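Local structure of reticulocyte-binding protein 2a (Plasmodium vivax, 4Z8N) at residues V83-E88 with K278-L283; S202-L207 with N286-L291. The protein probably helps the malaria parasite to recognise and invade red blood cells, the chain here being its helical erythrocyte-binding domain. One frame throughout, in Å; residues are numbered along the deposited sequence.

Contact 1. Residues V83-E88 with K278-L283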
# COMPACT_ATOMS: atom_id res chain seq x y z
N VAL A 83 -1.73 -10.72 21.95
CA VAL A 83 -1.20 -11.72 22.87
C VAL A 83 0.30 -11.94 22.64
O VAL A 83 1.08 -12.04 23.59
CB VAL A 83 -1.92 -13.08 22.72
CG1 VAL A 83 -1.35 -14.10 23.70
CG2 VAL A 83 -3.42 -12.92 22.94
N LEU A 84 0.70 -11.99 21.38
CA LEU A 84 2.09 -12.26 21.01
C LEU A 84 3.01 -11.08 21.31
O LEU A 84 4.22 -11.25 21.46
CB LEU A 84 2.18 -12.63 19.53
CG LEU A 84 1.48 -13.92 19.11
CD1 LEU A 84 1.47 -14.05 17.60
CD2 LEU A 84 2.14 -15.14 19.75
N GLU A 85 2.44 -9.88 21.38
CA GLU A 85 3.23 -8.67 21.63
C GLU A 85 3.34 -8.38 23.12
O GLU A 85 4.30 -7.75 23.57
CB GLU A 85 2.63 -7.47 20.92
CG GLU A 85 2.84 -7.47 19.42
CD GLU A 85 2.30 -6.21 18.76
OE1 GLU A 85 1.55 -5.46 19.42
OE2 GLU A 85 2.64 -5.97 17.58
N TYR A 86 2.36 -8.84 23.88
CA TYR A 86 2.35 -8.64 25.32
C TYR A 86 2.10 -9.94 26.07
O TYR A 86 1.09 -10.08 26.76
CB TYR A 86 1.29 -7.60 25.70
CG TYR A 86 1.52 -6.24 25.07
CD1 TYR A 86 1.01 -5.95 23.81
CD2 TYR A 86 2.25 -5.26 25.73
CE1 TYR A 86 1.22 -4.71 23.23
CE2 TYR A 86 2.46 -4.02 25.15
CZ TYR A 86 1.95 -3.75 23.90
OH TYR A 86 2.16 -2.52 23.33
N PRO A 87 3.03 -10.91 25.95
CA PRO A 87 2.82 -12.22 26.57
C PRO A 87 2.90 -12.19 28.09
O PRO A 87 2.17 -12.94 28.75
CB PRO A 87 3.96 -13.07 25.99
CG PRO A 87 5.04 -12.09 25.68
CD PRO A 87 4.33 -10.83 25.26
N GLU A 88 3.77 -11.35 28.64
CA GLU A 88 3.95 -11.28 30.08
C GLU A 88 2.69 -10.75 30.76
O GLU A 88 2.27 -11.28 31.78
CB GLU A 88 5.15 -10.38 30.43
CG GLU A 88 6.46 -10.79 29.75
CD GLU A 88 6.73 -10.02 28.46
OE1 GLU A 88 5.77 -9.47 27.87
OE2 GLU A 88 7.90 -9.95 28.04
N LYS A 278 6.89 3.07 14.57
CA LYS A 278 7.10 3.78 15.83
C LYS A 278 6.44 3.05 16.99
O LYS A 278 7.04 2.90 18.06
CB LYS A 278 6.55 5.21 15.73
CG LYS A 278 6.41 5.94 17.06
CD LYS A 278 7.75 6.11 17.76
CE LYS A 278 7.60 6.94 19.03
NZ LYS A 278 8.70 6.68 19.99
N GLU A 279 5.21 2.61 16.79
CA GLU A 279 4.48 1.87 17.81
C GLU A 279 5.20 0.58 18.18
O GLU A 279 5.38 0.28 19.35
CB GLU A 279 3.05 1.56 17.34
CG GLU A 279 2.26 0.72 18.33
CD GLU A 279 1.39 -0.33 17.64
OE1 GLU A 279 0.75 0.00 16.63
OE2 GLU A 279 1.37 -1.48 18.12
N LYS A 280 5.60 -0.18 17.16
CA LYS A 280 6.27 -1.45 17.37
C LYS A 280 7.66 -1.24 17.96
O LYS A 280 8.11 -2.01 18.81
CB LYS A 280 6.37 -2.24 16.06
CG LYS A 280 5.06 -2.43 15.31
CD LYS A 280 4.07 -3.28 16.07
CE LYS A 280 2.89 -3.65 15.19
NZ LYS A 280 1.76 -4.19 15.98
N GLY A 281 8.34 -0.20 17.49
CA GLY A 281 9.67 0.13 17.96
C GLY A 281 9.71 0.43 19.45
O GLY A 281 10.59 -0.05 20.16
N LYS A 282 8.76 1.23 19.91
CA LYS A 282 8.65 1.54 21.33
C LYS A 282 8.51 0.27 22.16
O LYS A 282 9.14 0.11 23.20
CB LYS A 282 7.47 2.48 21.60
CG LYS A 282 7.07 2.55 23.06
CD LYS A 282 6.03 3.63 23.32
CE LYS A 282 5.59 3.63 24.78
NZ LYS A 282 4.70 4.78 25.10
N LEU A 283 7.66 -0.64 21.68
CA LEU A 283 7.44 -1.91 22.37
C LEU A 283 8.70 -2.77 22.36
O LEU A 283 9.04 -3.40 23.36
CB LEU A 283 6.28 -2.67 21.73
CG LEU A 283 5.98 -4.06 22.30
CD1 LEU A 283 5.75 -4.00 23.81
CD2 LEU A 283 4.77 -4.67 21.61
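Glu85 leans on Leu283 with its base and reaches Lys280 with its tip, joining the end of helix 71-85 to the long helix 246-297. Its CB rests against CD2 of Leu283 at 3.6 Å, and its CG stays beside the same methyl at 4.0 Å. With chi2 at -176° the chain runs out straight, carrying the carboxylate past the leucine to the lysine. There Glu85 OE2 accepts a salt-bridging hydrogen bond from Lys280 NZ at 2.6 Å, through the lone pair on the side of OE1. The two side chains meet at about a right angle, the lysine bending at its second torsion so that CD and CE also lie close to the oxygen. Glu85 OE1 keeps Leu283 CD2 at 4.0 Å and faces a like charge, Glu279 OE2, at 4.2 Å. Lys280 NZ mediates between the two acids, since it also makes a weak 3.5 Å bond to Glu279 OE2. Arg6 from the N-terminal segment binds the other oxygen of Glu279, and Glu210 adds negative charge near Glu85 OE2, so the lysine probably offsets much of the local repulsion. Tyr86 is the first residue to leave helical geometry, and its ring lies against both methyls of Leu283. CD1 of that leucine approaches Tyr86 CE2 obliquely at 3.6 Å, while its CD2 makes an off-centre CH-pi contact, 4.2 Å from the Tyr86 ring centroid and 29° off the normal. The forked leucine end is thus shared between the glutamate stem and the tyrosine ring, and Leu207 of helix 199-237 touches it as well. What results is a largely buried salt-bridge network beside a leucine-tyrosine contact, tying a helix end to the C-terminal helix of the all-helical erythrocyte-binding domain.

Contact 2. Residues S202-L207 with N286-L291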
# COMPACT_ATOMS: atom_id res chain seq x y z
N SER A 202 10.75 -14.80 22.87
CA SER A 202 9.85 -15.14 21.77
C SER A 202 9.15 -13.90 21.22
O SER A 202 8.98 -13.76 20.01
CB SER A 202 8.81 -16.17 22.23
OG SER A 202 9.44 -17.35 22.68
N ALA A 203 8.78 -12.98 22.11
CA ALA A 203 8.10 -11.75 21.71
C ALA A 203 9.00 -10.82 20.90
O ALA A 203 8.56 -10.19 19.94
CB ALA A 203 7.56 -11.03 22.94
N ILE A 204 10.26 -10.73 21.31
CA ILE A 204 11.27 -9.90 20.64
C ILE A 204 11.47 -10.36 19.21
O ILE A 204 11.41 -9.59 18.24
CB ILE A 204 12.61 -9.97 21.41
CG1 ILE A 204 12.50 -9.22 22.73
CG2 ILE A 204 13.75 -9.43 20.61
CD1 ILE A 204 13.75 -9.29 23.56
N ASN A 205 11.75 -11.65 19.11
CA ASN A 205 11.71 -12.46 17.91
C ASN A 205 10.50 -12.28 17.00
O ASN A 205 10.68 -12.12 15.81
CB ASN A 205 11.83 -13.88 18.41
CG ASN A 205 13.25 -14.35 18.50
OD1 ASN A 205 13.71 -14.93 17.53
ND2 ASN A 205 14.03 -13.78 19.47
N PHE A 206 9.29 -12.27 17.56
CA PHE A 206 8.09 -12.00 16.76
C PHE A 206 7.97 -10.53 16.29
O PHE A 206 7.62 -10.25 15.14
CB PHE A 206 6.85 -12.37 17.56
CG PHE A 206 5.56 -11.91 16.95
CD1 PHE A 206 5.03 -12.57 15.85
CD2 PHE A 206 4.87 -10.84 17.48
CE1 PHE A 206 3.85 -12.17 15.30
CE2 PHE A 206 3.68 -10.43 16.93
CZ PHE A 206 3.17 -11.09 15.83
N LEU A 207 8.23 -9.61 17.22
CA LEU A 207 8.14 -8.18 16.95
C LEU A 207 9.19 -7.70 15.93
O LEU A 207 8.86 -6.96 15.02
CB LEU A 207 8.28 -7.39 18.25
CG LEU A 207 7.97 -5.90 18.17
CD1 LEU A 207 6.67 -5.66 17.42
CD2 LEU A 207 7.88 -5.34 19.56
N ASN A 286 11.23 -1.68 24.88
CA ASN A 286 10.79 -2.13 26.19
C ASN A 286 11.05 -3.62 26.39
O ASN A 286 11.42 -4.06 27.47
CB ASN A 286 9.31 -1.82 26.40
CG ASN A 286 9.05 -0.35 26.63
OD1 ASN A 286 9.87 0.35 27.23
ND2 ASN A 286 7.91 0.13 26.16
N LEU A 287 10.83 -4.40 25.32
CA LEU A 287 11.09 -5.83 25.35
C LEU A 287 12.57 -6.12 25.56
O LEU A 287 12.93 -7.03 26.32
CB LEU A 287 10.60 -6.49 24.05
CG LEU A 287 9.11 -6.83 23.99
CD1 LEU A 287 8.71 -7.19 22.57
CD2 LEU A 287 8.79 -7.97 24.94
N TYR A 288 13.43 -5.35 24.90
CA TYR A 288 14.87 -5.47 25.09
C TYR A 288 15.26 -5.22 26.55
O TYR A 288 16.06 -5.96 27.12
CB TYR A 288 15.63 -4.50 24.18
CG TYR A 288 15.75 -4.92 22.74
CD1 TYR A 288 15.88 -6.26 22.39
CD2 TYR A 288 15.74 -3.98 21.72
CE1 TYR A 288 16.00 -6.65 21.06
CE2 TYR A 288 15.86 -4.35 20.39
CZ TYR A 288 15.99 -5.68 20.07
OH TYR A 288 16.10 -6.04 18.74
N ASN A 289 14.70 -4.16 27.14
CA ASN A 289 14.99 -3.82 28.52
C ASN A 289 14.49 -4.86 29.51
O ASN A 289 15.12 -5.10 30.54
CB ASN A 289 14.40 -2.45 28.87
CG ASN A 289 15.31 -1.30 28.47
OD1 ASN A 289 16.30 -1.02 29.15
ND2 ASN A 289 14.98 -0.64 27.38
N LYS A 290 13.35 -5.47 29.19
CA LYS A 290 12.81 -6.54 30.02
C LYS A 290 13.75 -7.74 30.02
O LYS A 290 14.00 -8.34 31.06
CB LYS A 290 11.41 -6.94 29.52
CG LYS A 290 10.82 -8.16 30.21
CD LYS A 290 10.36 -7.84 31.63
CE LYS A 290 9.64 -9.03 32.24
NZ LYS A 290 9.13 -8.74 33.60
N LEU A 291 14.29 -8.06 28.85
CA LEU A 291 15.20 -9.19 28.70
C LEU A 291 16.50 -8.97 29.46
O LEU A 291 17.11 -9.92 29.96
CB LEU A 291 15.49 -9.45 27.22
CG LEU A 291 16.36 -10.68 26.92
CD1 LEU A 291 15.79 -11.91 27.61
CD2 LEU A 291 16.49 -10.91 25.43
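Ala203 O takes the backbone N-H of Leu207 in a 2.8 Å helical hydrogen bond, and Leu287 CD1 from the facing helix lies 4.0 Å from this same Ala203 oxygen. Around that turn the contact is apolar. Leu287 divides its two methyls between the ends of the turn: CD2 sits 3.9 Å from Ala203 CB, whereas CD1 meets Leu207 CD2 at 3.6 Å. The central side chain is Ile204, which loses more surface to the facing segment than any other residue here and uses all its outer carbons. Its CG1 lies 3.6 Å from Leu287 CB, the two side chains sliding past each other in opposite directions, so that each packs along the other's flank. The CG2 branch, anti to the backbone N, turns to Tyr288 and touches CE1 of that ring obliquely at 3.6 Å. Because chi2 is extended at 178°, CD1 of Ile204 goes on past Leu287 to Leu291, whose side chain lies crosswise to it and offers CD2 at 3.7 Å. The same isoleucine methyl also comes near the carbonyl oxygen of Leu287 and CD1 of the tyrosine ring. Leu284, one turn earlier on helix 246-297, touches Ile204 too, and with Leu287, Tyr288 and Leu291 it forms a four-residue socket spaced as in knobs-into-holes packing. The tyrosine hydroxyl is taken up by Gln208, which helps to fix the ring beside the isoleucine. The two short helical segments run nearly antiparallel, at 155°, with their axes 9.8 Å apart, a common spacing for helices packed through such side chains. Met188 of helix 168-194 touches both Ile204 and Leu291 and so bridges the pair, whereas Tyr97 of helix 94-115 packs on Ala203, and Leu84 and Glu85 of helix 71-85 reach Phe206 and Leu207.

Contacts 1 and 2 lie about 8 Å apart, centre to centre, on the same side of the chain's centre. Along the sequence their segments alternate: 83-88, 202-207, 278-283, 286-291. Both use helix 246-297, at neighbouring turns, against helix 71-85 and its following turn in contact 1 and helix 199-237 in contact 2. They also touch directly: Leu207 CD2 packs on Leu283 CG at 3.6 Å, and Leu84 CB on Phe206 CE2 at 3.7 Å. The C-terminal helix of the erythrocyte-binding domain thus packs on two parts of the chain that are far from it in sequence, and these two also pack on each other.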